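Local coordinates for protein PbICP-C (Plasmodium berghei, PDB 3PNR) that probably inhibits papain-like cysteine proteases, as a chagasin-like member of the falstatin inhibitor family from a malaria parasite, at residues Lys92-Ser97 and Ser101-Lys106; Thr40-Ile45 and Pro79-Glu84; Ile57-Asn62 and Tyr67-Leu72. All blocks are in the same frame, centred on the assembly; numbering follows the deposited sequence.

Contact 1: residues Lys92-Ser97 and Ser101-Lys106; sequences KKSFFS and SVTQPK
F95 and V102 bond backbone to backbone in both directions as the hydrogen-bonded pair of a short antiparallel hairpin, next to F96 and S101, a non-hydrogen-bonded pair with CA atoms 4.3 Å apart. From S94 onward, away from the turn, side chains take over. S94 OG accepts the backbone N-H of Q104, N to OG 2.9 Å, with 159° at the hydrogen. Q104 donates a second time, from its amide: NE2 reaches K93 O at 3.2 Å, the acceptor lying in the amide plane. The first torsion, chi1 -76°, sets Q104 CG 3.3 Å from K93 O, and a bend at chi2 (-70°) turns the amide so that NE2 meets the same oxygen. NE2 is shared between K93 O and L71 O of strand 68-75, L71 being the stronger partner.

Apolar contact divides between the faces. F96 turns a ring edge to S101, CD1 standing 3.6 Å from CB, while F95 and V102 meet loosely through their CB atoms on the other face, where both reach I74.

The chemistry implies a two-part join: regular backbone pairing near the turn, then a serine and a glutamine that bond main-chain atoms where strand pairing gives out.

Contact 2: residues Thr40-Ile45 and Pro79-Glu84; sequences TNQETI and PIINPE
Q42 and T40 meet I81 and P83 in a thin surface contact, made by van der Waals packing, between segment 40-45, which runs into strand 41-49, and the loop that follows strand 68-75. Just 128 Å² is buried, and the backbones stay well apart: the CA atoms of Q42 and I81 are 8.1 Å from each other, too far for strand pairing, so side chains alone bridge the gap.

The main touch is a hydrocarbon branch over a flat polar group. I81 CG1 sits above the face of the Q42 amide, 3.7 Å from CD and almost equally far from OE1 and NE2. Q42 gets there by an extended chain, CG anti to the backbone N (chi1 -161°) and the next bond also stretched, which carries the amide out from the strand. Because the isoleucine meets the amide from above, the contact does not use the amide's bonding directions. A second, looser touch lies further towards the N-terminal end of 40-45, where the methyl T40 CG2 stands 4.2 Å from P83 CG on the proline ring.

I81 also packs on T179 and V164, and P79 on V164 and Y162, so the loop crosses the neighbouring strands of the sheet on its way to Q42. I45, by contrast, packs against L31 and L33 of the other sheet. The arrangement is that of a connection between the two sheets of a beta sandwich that on its way crosses the outer face of one of them, from edge strand 68-75 toward edge strand 41-49, as fits the immunoglobulin-like fold of chagasin-type inhibitors.

Contact 3: residues Ile57-Asn62 and Tyr67-Leu72; sequences IDLEGN and YLWVLL
L59 lies across the indole of W69, and the contact unfolds from there along strand 57-62. Its CB stands 3.7 Å from the centroid of the five-membered ring and only 2° off the ring normal, a CH-pi contact squarely over the face. With chi1 at -61°, beside the backbone N, the side chain runs on over the six-membered ring, where the methyl CD2 comes 3.7 Å from CE3, displaced toward the rim. One leucine thus covers both rings of the indole from the same side, and P105 packs against leucine and tryptophan alike.

E60 contributes its carbonyl rather than its carboxylate, which leads off toward P146 and R148. W69 NE1 donates to E60 O at 3.0 Å. The oxygen lies in the ring plane; the donor stands above the carbonyl plane and not on a lone pair, and with 138° at the hydrogen the bond is bent. It still satisfies the buried indole N-H and probably helps to fix the rotation of the ring.

G61 brings only backbone to the same ring edge, its N being 4.2 Å from NE1. At N62 the strand passes to Y167, whose OH bonds to N62 N and whose ring meets those of W69 and Y67.

The two strands belong to different sheets, their axes 8.3 Å apart at closest approach. This is the core packing of a beta sandwich, a tryptophan from one sheet pressed on the other. The short loop closing the pair probably corresponds to the conserved loop that chagasin-like inhibitors insert into the protease active-site cleft.

Followed from the N terminus, the chain first lays down 40-45 and then, inside the loop that contact 2 will close, turns through the short connection bridged by contact 3; contact 2 closes only when 79-84 returns to strand 41-49. Contact 1 comes later, in series with both, as a tight hairpin. Contact 3 ties the two sheets together, contact 2 holds a connection to one sheet, and contact 1 builds the edge of the other. Contacts 1 and 3 touch, P105 and V102 both packing on L71. Contact 2 lies on the opposite side of the chain's centre from contact 1, about 12 Å away between nearest atoms.

Contact 1: residues Lys92-Ser97 and Ser101-Lys106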
ATOM      1  N   LYS B  92      -5.248   0.990  20.564  1.00 76.19           N
ATOM      2  CA  LYS B  92      -6.600   1.560  20.532  1.00 86.21           C
ATOM      3  C   LYS B  92      -6.880   2.677  21.546  1.00 85.70           C
ATOM      4  O   LYS B  92      -7.510   3.682  21.211  1.00 84.68           O
ATOM      5  CB  LYS B  92      -7.656   0.456  20.652  1.00 89.52           C
ATOM      6  CG  LYS B  92      -7.922  -0.281  19.348  1.00 95.35           C
ATOM      7  CD  LYS B  92      -9.314  -0.896  19.333  1.00101.76           C
ATOM      8  CE  LYS B  92      -9.768  -1.207  17.909  1.00104.55           C
ATOM      9  NZ  LYS B  92     -11.231  -1.485  17.830  1.00103.22           N
ATOM     10  N   LYS B  93      -6.409   2.504  22.777  1.00 83.57           N
ATOM     11  CA  LYS B  93      -6.689   3.462  23.844  1.00 78.49           C
ATOM     12  C   LYS B  93      -6.242   4.894  23.525  1.00 74.57           C
ATOM     13  O   LYS B  93      -5.099   5.122  23.122  1.00 69.26           O
ATOM     14  CB  LYS B  93      -6.038   3.013  25.156  1.00 75.73           C
ATOM     15  CG  LYS B  93      -6.394   1.605  25.597  1.00 73.62           C
ATOM     16  CD  LYS B  93      -5.915   1.344  27.016  1.00 67.63           C
ATOM     17  CE  LYS B  93      -6.556   2.316  28.001  1.00 70.96           C
ATOM     18  NZ  LYS B  93      -5.953   2.235  29.369  1.00 73.78           N
ATOM     19  N   SER B  94      -7.158   5.847  23.716  1.00 73.04           N
ATOM     20  CA  SER B  94      -6.825   7.272  23.733  1.00 68.68           C
ATOM     21  C   SER B  94      -6.382   7.664  25.139  1.00 68.16           C
ATOM     22  O   SER B  94      -6.518   6.879  26.078  1.00 58.35           O
ATOM     23  CB  SER B  94      -8.025   8.123  23.314  1.00 68.97           C
ATOM     24  OG  SER B  94      -8.094   8.259  21.905  1.00 72.31           O
ATOM     25  N   PHE B  95      -5.853   8.875  25.294  1.00 78.27           N
ATOM     26  CA  PHE B  95      -5.343   9.293  26.601  1.00 83.51           C
ATOM     27  C   PHE B  95      -6.273  10.231  27.361  1.00 84.02           C
ATOM     28  O   PHE B  95      -6.510  11.363  26.936  1.00 81.39           O
ATOM     29  CB  PHE B  95      -3.953   9.923  26.493  1.00 82.69           C
ATOM     30  CG  PHE B  95      -3.290  10.122  27.829  1.00 82.34           C
ATOM     31  CD1 PHE B  95      -2.557   9.094  28.416  1.00 72.83           C
ATOM     32  CD2 PHE B  95      -3.421  11.324  28.515  1.00 77.21           C
ATOM     33  CE1 PHE B  95      -1.954   9.264  29.650  1.00 66.21           C
ATOM     34  CE2 PHE B  95      -2.821  11.501  29.746  1.00 72.23           C
ATOM     35  CZ  PHE B  95      -2.087  10.467  30.316  1.00 71.48           C
ATOM     36  N   PHE B  96      -6.781   9.757  28.497  1.00 85.71           N
ATOM     37  CA  PHE B  96      -7.675  10.555  29.335  1.00 85.44           C
ATOM     38  C   PHE B  96      -7.231  10.551  30.796  1.00 83.12           C
ATOM     39  O   PHE B  96      -7.288   9.523  31.469  1.00 76.16           O
ATOM     40  CB  PHE B  96      -9.116  10.046  29.226  1.00 82.02           C
ATOM     41  CG  PHE B  96      -9.621   9.957  27.813  1.00 81.26           C
ATOM     42  CD1 PHE B  96      -9.799  11.102  27.053  1.00 84.71           C
ATOM     43  CD2 PHE B  96      -9.920   8.728  27.246  1.00 79.56           C
ATOM     44  CE1 PHE B  96     -10.266  11.023  25.748  1.00 83.52           C
ATOM     45  CE2 PHE B  96     -10.386   8.641  25.944  1.00 80.13           C
ATOM     46  CZ  PHE B  96     -10.562   9.791  25.195  1.00 81.14           C
ATOM     47  N   SER B  97      -6.779  11.704  31.281  1.00 91.84           N
ATOM     48  CA  SER B  97      -6.407  11.845  32.687  1.00 96.65           C
ATOM     49  C   SER B  97      -7.028  13.104  33.286  1.00100.27           C
ATOM     50  O   SER B  97      -7.682  13.881  32.586  1.00 96.60           O
ATOM     51  CB  SER B  97      -4.884  11.870  32.859  1.00 93.04           C
ATOM     52  OG  SER B  97      -4.339  13.120  32.468  1.00 90.70           O
ATOM     53  N   SER B 101      -6.057  15.320  28.207  1.00 87.66           N
ATOM     54  CA  SER B 101      -6.648  14.268  27.386  1.00 94.38           C
ATOM     55  C   SER B 101      -6.237  14.398  25.912  1.00 88.68           C
ATOM     56  O   SER B 101      -6.367  15.472  25.306  1.00 79.29           O
ATOM     57  CB  SER B 101      -8.173  14.254  27.525  1.00 96.29           C
ATOM     58  OG  SER B 101      -8.760  15.270  26.734  1.00 98.71           O
ATOM     59  N   VAL B 102      -5.726  13.302  25.353  1.00 81.62           N
ATOM     60  CA  VAL B 102      -5.329  13.267  23.946  1.00 81.42           C
ATOM     61  C   VAL B 102      -5.801  11.990  23.236  1.00 75.40           C
ATOM     62  O   VAL B 102      -5.725  10.883  23.778  1.00 68.09           O
ATOM     63  CB  VAL B 102      -3.805  13.452  23.766  1.00 79.28           C
ATOM     64  CG1 VAL B 102      -3.507  13.959  22.362  1.00 77.12           C
ATOM     65  CG2 VAL B 102      -3.249  14.422  24.809  1.00 69.63           C
ATOM     66  N   THR B 103      -6.291  12.157  22.015  1.00 75.47           N
ATOM     67  CA  THR B 103      -6.904  11.058  21.278  1.00 76.51           C
ATOM     68  C   THR B 103      -5.961  10.424  20.258  1.00 71.79           C
ATOM     69  O   THR B 103      -5.088  11.096  19.710  1.00 68.60           O
ATOM     70  CB  THR B 103      -8.151  11.548  20.540  1.00 72.00           C
ATOM     71  OG1 THR B 103      -7.808  12.697  19.756  1.00 70.47           O
ATOM     72  CG2 THR B 103      -9.236  11.925  21.535  1.00 66.99           C
ATOM     73  N   GLN B 104      -6.143   9.127  20.011  1.00 68.59           N
ATOM     74  CA  GLN B 104      -5.421   8.438  18.944  1.00 70.85           C
ATOM     75  C   GLN B 104      -5.786   9.063  17.603  1.00 75.05           C
ATOM     76  O   GLN B 104      -6.947   9.406  17.374  1.00 74.59           O
ATOM     77  CB  GLN B 104      -5.769   6.947  18.928  1.00 66.95           C
ATOM     78  CG  GLN B 104      -5.111   6.131  20.029  1.00 66.17           C
ATOM     79  CD  GLN B 104      -3.608   5.983  19.836  1.00 68.02           C
ATOM     80  OE1 GLN B 104      -3.074   6.235  18.753  1.00 67.09           O
ATOM     81  NE2 GLN B 104      -2.920   5.573  20.892  1.00 65.16           N
ATOM     82  N   PRO B 105      -4.796   9.223  16.708  1.00 76.60           N
ATOM     83  CA  PRO B 105      -5.139   9.828  15.414  1.00 73.69           C
ATOM     84  C   PRO B 105      -6.209   9.013  14.686  1.00 66.94           C
ATOM     85  O   PRO B 105      -6.198   7.782  14.749  1.00 63.55           O
ATOM     86  CB  PRO B 105      -3.807   9.809  14.649  1.00 67.19           C
ATOM     87  CG  PRO B 105      -2.755   9.761  15.714  1.00 62.96           C
ATOM     88  CD  PRO B 105      -3.356   8.926  16.821  1.00 68.61           C
ATOM     89  N   LYS B 106      -7.141   9.704  14.036  1.00 68.02           N
ATOM     90  CA  LYS B 106      -8.174   9.052  13.237  1.00 68.32           C
ATOM     91  C   LYS B 106      -8.359   9.752  11.893  1.00 60.22           C
ATOM     92  O   LYS B 106      -7.858  10.860  11.687  1.00 52.07           O
ATOM     93  CB  LYS B 106      -9.493   8.945  14.010  1.00 77.27           C
ATOM     94  CG  LYS B 106      -9.477   7.820  15.045  1.00 91.37           C
ATOM     95  CD  LYS B 106     -10.819   7.642  15.747  1.00 99.45           C
ATOM     96  CE  LYS B 106     -10.757   6.504  16.771  1.00100.25           C
ATOM     97  NZ  LYS B 106     -11.982   6.417  17.626  1.00 96.41           N
TER

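Contact 2: residues Thr40-Ile45 and Pro79-Glu84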
ATOM      1  N   THR B  40      14.946   7.472   9.827  1.00 61.06           N
ATOM      2  CA  THR B  40      14.369   7.585  11.153  1.00 57.16           C
ATOM      3  C   THR B  40      14.770   8.903  11.796  1.00 65.57           C
ATOM      4  O   THR B  40      15.952   9.252  11.828  1.00 70.07           O
ATOM      5  CB  THR B  40      14.862   6.437  12.039  1.00 53.95           C
ATOM      6  OG1 THR B  40      14.438   5.188  11.475  1.00 53.93           O
ATOM      7  CG2 THR B  40      14.319   6.579  13.452  1.00 50.67           C
ATOM      8  N   ASN B  41      13.788   9.637  12.309  1.00 68.89           N
ATOM      9  CA  ASN B  41      14.064  10.941  12.903  1.00 64.11           C
ATOM     10  C   ASN B  41      13.082  11.391  13.980  1.00 68.53           C
ATOM     11  O   ASN B  41      12.037  10.778  14.199  1.00 67.48           O
ATOM     12  CB  ASN B  41      14.154  12.014  11.821  1.00 50.07           C
ATOM     13  CG  ASN B  41      12.843  12.235  11.115  1.00 54.56           C
ATOM     14  OD1 ASN B  41      12.086  13.135  11.466  1.00 65.74           O
ATOM     15  ND2 ASN B  41      12.559  11.410  10.115  1.00 59.66           N
ATOM     16  N   GLN B  42      13.439  12.493  14.626  1.00 74.18           N
ATOM     17  CA  GLN B  42      12.693  13.042  15.745  1.00 74.67           C
ATOM     18  C   GLN B  42      12.444  14.520  15.461  1.00 79.65           C
ATOM     19  O   GLN B  42      13.193  15.149  14.712  1.00 80.95           O
ATOM     20  CB  GLN B  42      13.533  12.888  17.009  1.00 71.20           C
ATOM     21  CG  GLN B  42      12.781  12.992  18.309  1.00 78.22           C
ATOM     22  CD  GLN B  42      13.611  12.493  19.486  1.00 78.44           C
ATOM     23  OE1 GLN B  42      14.453  11.601  19.338  1.00 59.86           O
ATOM     24  NE2 GLN B  42      13.371  13.067  20.664  1.00 88.06           N
ATOM     25  N   GLU B  43      11.388  15.075  16.043  1.00 80.04           N
ATOM     26  CA  GLU B  43      11.090  16.495  15.878  1.00 79.68           C
ATOM     27  C   GLU B  43      10.248  16.980  17.045  1.00 79.74           C
ATOM     28  O   GLU B  43       9.054  16.700  17.114  1.00 83.51           O
ATOM     29  CB  GLU B  43      10.365  16.756  14.550  1.00 80.26           C
ATOM     30  CG  GLU B  43      10.043  18.229  14.268  1.00 83.95           C
ATOM     31  CD  GLU B  43       9.257  18.433  12.973  1.00 91.32           C
ATOM     32  OE1 GLU B  43       8.938  17.428  12.306  1.00 97.08           O
ATOM     33  OE2 GLU B  43       8.952  19.595  12.616  1.00 88.68           O
ATOM     34  N   THR B  44      10.870  17.695  17.976  1.00 80.18           N
ATOM     35  CA  THR B  44      10.108  18.303  19.057  1.00 81.98           C
ATOM     36  C   THR B  44       9.572  19.655  18.612  1.00 84.14           C
ATOM     37  O   THR B  44      10.181  20.346  17.794  1.00 80.11           O
ATOM     38  CB  THR B  44      10.920  18.470  20.349  1.00 79.28           C
ATOM     39  OG1 THR B  44      11.471  17.208  20.738  1.00 84.37           O
ATOM     40  CG2 THR B  44      10.015  18.975  21.467  1.00 77.88           C
ATOM     41  N   ILE B  45       8.415  20.019  19.146  1.00 87.66           N
ATOM     42  CA  ILE B  45       7.772  21.266  18.776  1.00 90.15           C
ATOM     43  C   ILE B  45       6.896  21.756  19.923  1.00 93.00           C
ATOM     44  O   ILE B  45       5.931  21.095  20.316  1.00 91.29           O
ATOM     45  CB  ILE B  45       6.957  21.116  17.479  1.00 87.15           C
ATOM     46  CG1 ILE B  45       6.049  22.329  17.276  1.00 92.22           C
ATOM     47  CG2 ILE B  45       6.141  19.839  17.509  1.00 86.91           C
ATOM     48  CD1 ILE B  45       5.284  22.301  15.968  1.00 97.84           C
ATOM     49  N   PRO B  79      10.911  12.402  26.949  1.00 84.63           N
ATOM     50  CA  PRO B  79      10.893  10.995  26.530  1.00 76.59           C
ATOM     51  C   PRO B  79      12.109  10.603  25.687  1.00 71.13           C
ATOM     52  O   PRO B  79      12.546  11.356  24.812  1.00 68.79           O
ATOM     53  CB  PRO B  79       9.614  10.896  25.681  1.00 76.61           C
ATOM     54  CG  PRO B  79       8.963  12.271  25.734  1.00 80.16           C
ATOM     55  CD  PRO B  79      10.050  13.227  26.090  1.00 80.31           C
ATOM     56  N   ILE B  80      12.653   9.424  25.960  1.00 72.23           N
ATOM     57  CA  ILE B  80      13.726   8.879  25.141  1.00 79.37           C
ATOM     58  C   ILE B  80      13.096   7.968  24.090  1.00 81.11           C
ATOM     59  O   ILE B  80      12.422   6.996  24.427  1.00 86.90           O
ATOM     60  CB  ILE B  80      14.768   8.113  25.996  1.00 91.15           C
ATOM     61  CG1 ILE B  80      16.056   7.885  25.204  1.00 89.82           C
ATOM     62  CG2 ILE B  80      14.195   6.798  26.515  1.00 93.41           C
ATOM     63  CD1 ILE B  80      16.835   9.154  24.930  1.00 90.78           C
ATOM     64  N   ILE B  81      13.299   8.296  22.817  1.00 75.45           N
ATOM     65  CA  ILE B  81      12.600   7.606  21.733  1.00 69.77           C
ATOM     66  C   ILE B  81      13.333   6.374  21.218  1.00 66.43           C
ATOM     67  O   ILE B  81      14.414   6.487  20.642  1.00 67.19           O
ATOM     68  CB  ILE B  81      12.346   8.545  20.538  1.00 65.73           C
ATOM     69  CG1 ILE B  81      11.562   9.777  20.987  1.00 59.41           C
ATOM     70  CG2 ILE B  81      11.591   7.816  19.444  1.00 63.39           C
ATOM     71  CD1 ILE B  81      10.295   9.443  21.729  1.00 48.81           C
ATOM     72  N   ASN B  82      12.736   5.201  21.420  1.00 66.36           N
ATOM     73  CA  ASN B  82      13.263   3.974  20.829  1.00 72.38           C
ATOM     74  C   ASN B  82      12.223   3.191  20.022  1.00 69.15           C
ATOM     75  O   ASN B  82      11.375   2.505  20.596  1.00 73.06           O
ATOM     76  CB  ASN B  82      13.898   3.076  21.888  1.00 84.00           C
ATOM     77  CG  ASN B  82      14.761   1.987  21.275  1.00100.46           C
ATOM     78  OD1 ASN B  82      15.273   2.139  20.162  1.00106.17           O
ATOM     79  ND2 ASN B  82      14.922   0.878  21.993  1.00102.71           N
ATOM     80  N   PRO B  83      12.295   3.293  18.683  1.00 64.24           N
ATOM     81  CA  PRO B  83      11.376   2.620  17.754  1.00 59.56           C
ATOM     82  C   PRO B  83      11.453   1.103  17.876  1.00 61.05           C
ATOM     83  O   PRO B  83      10.464   0.409  17.626  1.00 59.76           O
ATOM     84  CB  PRO B  83      11.871   3.073  16.377  1.00 55.73           C
ATOM     85  CG  PRO B  83      12.609   4.360  16.637  1.00 56.32           C
ATOM     86  CD  PRO B  83      13.256   4.159  17.975  1.00 63.72           C
ATOM     87  N   GLU B  84      12.623   0.598  18.252  1.00 59.60           N
ATOM     88  CA  GLU B  84      12.769  -0.811  18.577  1.00 66.52           C
ATOM     89  C   GLU B  84      11.620  -1.260  19.488  1.00 69.34           C
ATOM     90  O   GLU B  84      11.173  -2.407  19.421  1.00 65.55           O
ATOM     91  CB  GLU B  84      14.099  -1.042  19.293  1.00 79.93           C
ATOM     92  CG  GLU B  84      14.756  -2.376  18.992  1.00 95.99           C
ATOM     93  CD  GLU B  84      15.822  -2.271  17.913  1.00112.79           C
ATOM     94  OE1 GLU B  84      16.253  -1.135  17.609  1.00119.10           O
ATOM     95  OE2 GLU B  84      16.237  -3.322  17.376  1.00116.30           O
TER

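Contact 3: residues Ile57-Asn62 and Tyr67-Leu72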
ATOM      1  N   ILE B  57      -4.165  18.685  16.223  1.00 77.00           N
ATOM      2  CA  ILE B  57      -2.966  18.207  15.546  1.00 75.14           C
ATOM      3  C   ILE B  57      -3.337  17.544  14.217  1.00 66.81           C
ATOM      4  O   ILE B  57      -4.033  16.522  14.187  1.00 62.59           O
ATOM      5  CB  ILE B  57      -2.162  17.232  16.423  1.00 74.70           C
ATOM      6  CG1 ILE B  57      -1.876  17.860  17.789  1.00 77.48           C
ATOM      7  CG2 ILE B  57      -0.853  16.877  15.750  1.00 72.73           C
ATOM      8  CD1 ILE B  57      -0.813  18.946  17.762  1.00 74.99           C
ATOM      9  N   ASP B  58      -2.891  18.155  13.122  1.00 61.25           N
ATOM     10  CA  ASP B  58      -3.131  17.630  11.780  1.00 72.16           C
ATOM     11  C   ASP B  58      -1.906  16.855  11.290  1.00 73.64           C
ATOM     12  O   ASP B  58      -0.844  17.437  11.021  1.00 65.87           O
ATOM     13  CB  ASP B  58      -3.461  18.761  10.804  1.00 81.93           C
ATOM     14  CG  ASP B  58      -4.889  19.259  10.945  1.00 89.07           C
ATOM     15  OD1 ASP B  58      -5.585  18.840  11.898  1.00 85.85           O
ATOM     16  OD2 ASP B  58      -5.314  20.069  10.092  1.00 91.56           O
ATOM     17  N   LEU B  59      -2.069  15.541  11.173  1.00 66.75           N
ATOM     18  CA  LEU B  59      -0.975  14.642  10.836  1.00 60.74           C
ATOM     19  C   LEU B  59      -1.003  14.220   9.367  1.00 56.72           C
ATOM     20  O   LEU B  59      -1.990  13.659   8.878  1.00 54.11           O
ATOM     21  CB  LEU B  59      -1.030  13.418  11.744  1.00 61.42           C
ATOM     22  CG  LEU B  59      -0.883  13.723  13.231  1.00 52.34           C
ATOM     23  CD1 LEU B  59      -1.565  12.661  14.086  1.00 54.35           C
ATOM     24  CD2 LEU B  59       0.589  13.860  13.581  1.00 46.07           C
ATOM     25  N   GLU B  60       0.096  14.490   8.673  1.00 61.45           N
ATOM     26  CA  GLU B  60       0.175  14.251   7.236  1.00 78.96           C
ATOM     27  C   GLU B  60       0.999  13.012   6.887  1.00 77.50           C
ATOM     28  O   GLU B  60       1.994  12.698   7.546  1.00 75.89           O
ATOM     29  CB  GLU B  60       0.760  15.478   6.531  1.00 96.14           C
ATOM     30  CG  GLU B  60       0.518  15.493   5.035  1.00109.32           C
ATOM     31  CD  GLU B  60      -0.957  15.570   4.695  1.00118.38           C
ATOM     32  OE1 GLU B  60      -1.709  16.225   5.452  1.00123.50           O
ATOM     33  OE2 GLU B  60      -1.362  14.978   3.672  1.00117.73           O
ATOM     34  N   GLY B  61       0.580  12.311   5.841  1.00 73.51           N
ATOM     35  CA  GLY B  61       1.298  11.140   5.377  1.00 66.06           C
ATOM     36  C   GLY B  61       0.934  10.742   3.957  1.00 62.70           C
ATOM     37  O   GLY B  61       0.292  11.496   3.219  1.00 55.63           O
ATOM     38  N   ASN B  62       1.357   9.547   3.571  1.00 57.30           N
ATOM     39  CA  ASN B  62       1.033   9.023   2.261  1.00 51.26           C
ATOM     40  C   ASN B  62       0.222   7.742   2.370  1.00 50.43           C
ATOM     41  O   ASN B  62       0.583   6.817   3.099  1.00 58.48           O
ATOM     42  CB  ASN B  62       2.304   8.810   1.429  1.00 57.86           C
ATOM     43  CG  ASN B  62       2.712  10.058   0.648  1.00 71.62           C
ATOM     44  OD1 ASN B  62       3.789  10.620   0.876  1.00 79.77           O
ATOM     45  ND2 ASN B  62       1.849  10.500  -0.276  1.00 67.21           N
ATOM     46  N   TYR B  67       2.782   2.731   6.528  1.00 50.04           N
ATOM     47  CA  TYR B  67       2.974   3.547   7.713  1.00 51.12           C
ATOM     48  C   TYR B  67       1.646   4.087   8.231  1.00 54.72           C
ATOM     49  O   TYR B  67       0.790   4.503   7.445  1.00 61.71           O
ATOM     50  CB  TYR B  67       3.893   4.724   7.401  1.00 41.19           C
ATOM     51  CG  TYR B  67       5.302   4.318   7.073  1.00 50.55           C
ATOM     52  CD1 TYR B  67       5.624   3.808   5.816  1.00 49.05           C
ATOM     53  CD2 TYR B  67       6.321   4.448   8.012  1.00 54.70           C
ATOM     54  CE1 TYR B  67       6.919   3.429   5.508  1.00 46.98           C
ATOM     55  CE2 TYR B  67       7.626   4.077   7.710  1.00 54.60           C
ATOM     56  CZ  TYR B  67       7.915   3.566   6.459  1.00 52.24           C
ATOM     57  OH  TYR B  67       9.200   3.194   6.148  1.00 51.33           O
ATOM     58  N   LEU B  68       1.478   4.077   9.550  1.00 54.79           N
ATOM     59  CA  LEU B  68       0.378   4.816  10.181  1.00 63.08           C
ATOM     60  C   LEU B  68       0.836   5.686  11.364  1.00 60.62           C
ATOM     61  O   LEU B  68       1.871   5.434  11.975  1.00 66.59           O
ATOM     62  CB  LEU B  68      -0.787   3.895  10.583  1.00 62.60           C
ATOM     63  CG  LEU B  68      -0.608   2.675  11.495  1.00 60.92           C
ATOM     64  CD1 LEU B  68       0.726   2.670  12.229  1.00 63.13           C
ATOM     65  CD2 LEU B  68      -1.766   2.615  12.483  1.00 56.20           C
ATOM     66  N   TRP B  69       0.061   6.722  11.662  1.00 60.09           N
ATOM     67  CA  TRP B  69       0.312   7.579  12.815  1.00 51.45           C
ATOM     68  C   TRP B  69      -0.291   6.975  14.080  1.00 52.98           C
ATOM     69  O   TRP B  69      -1.491   6.676  14.123  1.00 47.79           O
ATOM     70  CB  TRP B  69      -0.310   8.952  12.584  1.00 45.51           C
ATOM     71  CG  TRP B  69       0.429   9.804  11.616  1.00 44.43           C
ATOM     72  CD1 TRP B  69       0.103  10.033  10.317  1.00 40.55           C
ATOM     73  CD2 TRP B  69       1.630  10.555  11.870  1.00 47.81           C
ATOM     74  NE1 TRP B  69       1.023  10.877   9.740  1.00 45.91           N
ATOM     75  CE2 TRP B  69       1.968  11.214  10.673  1.00 47.29           C
ATOM     76  CE3 TRP B  69       2.451  10.727  12.993  1.00 48.27           C
ATOM     77  CZ2 TRP B  69       3.090  12.038  10.564  1.00 53.15           C
ATOM     78  CZ3 TRP B  69       3.566  11.547  12.886  1.00 48.59           C
ATOM     79  CH2 TRP B  69       3.874  12.192  11.682  1.00 55.27           C
ATOM     80  N   VAL B  70       0.541   6.806  15.105  1.00 57.18           N
ATOM     81  CA  VAL B  70       0.095   6.279  16.395  1.00 56.98           C
ATOM     82  C   VAL B  70       0.448   7.230  17.542  1.00 58.57           C
ATOM     83  O   VAL B  70       1.583   7.701  17.639  1.00 60.88           O
ATOM     84  CB  VAL B  70       0.734   4.913  16.665  1.00 53.19           C
ATOM     85  CG1 VAL B  70       0.130   4.256  17.898  1.00 47.21           C
ATOM     86  CG2 VAL B  70       0.567   4.030  15.463  1.00 55.97           C
ATOM     87  N   LEU B  71      -0.523   7.526  18.401  1.00 61.07           N
ATOM     88  CA  LEU B  71      -0.227   8.271  19.624  1.00 57.16           C
ATOM     89  C   LEU B  71       0.429   7.321  20.608  1.00 56.89           C
ATOM     90  O   LEU B  71      -0.181   6.340  21.031  1.00 52.77           O
ATOM     91  CB  LEU B  71      -1.483   8.872  20.243  1.00 58.27           C
ATOM     92  CG  LEU B  71      -1.311   9.297  21.710  1.00 59.79           C
ATOM     93  CD1 LEU B  71      -0.487  10.578  21.840  1.00 51.79           C
ATOM     94  CD2 LEU B  71      -2.669   9.449  22.390  1.00 56.35           C
ATOM     95  N   LEU B  72       1.674   7.611  20.964  1.00 62.39           N
ATOM     96  CA  LEU B  72       2.489   6.657  21.705  1.00 68.13           C
ATOM     97  C   LEU B  72       2.592   6.941  23.199  1.00 69.52           C
ATOM     98  O   LEU B  72       2.868   6.032  23.980  1.00 69.68           O
ATOM     99  CB  LEU B  72       3.892   6.566  21.094  1.00 67.16           C
ATOM    100  CG  LEU B  72       3.992   5.825  19.760  1.00 60.36           C
ATOM    101  CD1 LEU B  72       5.401   5.953  19.212  1.00 63.16           C
ATOM    102  CD2 LEU B  72       3.593   4.360  19.917  1.00 52.19           C
TER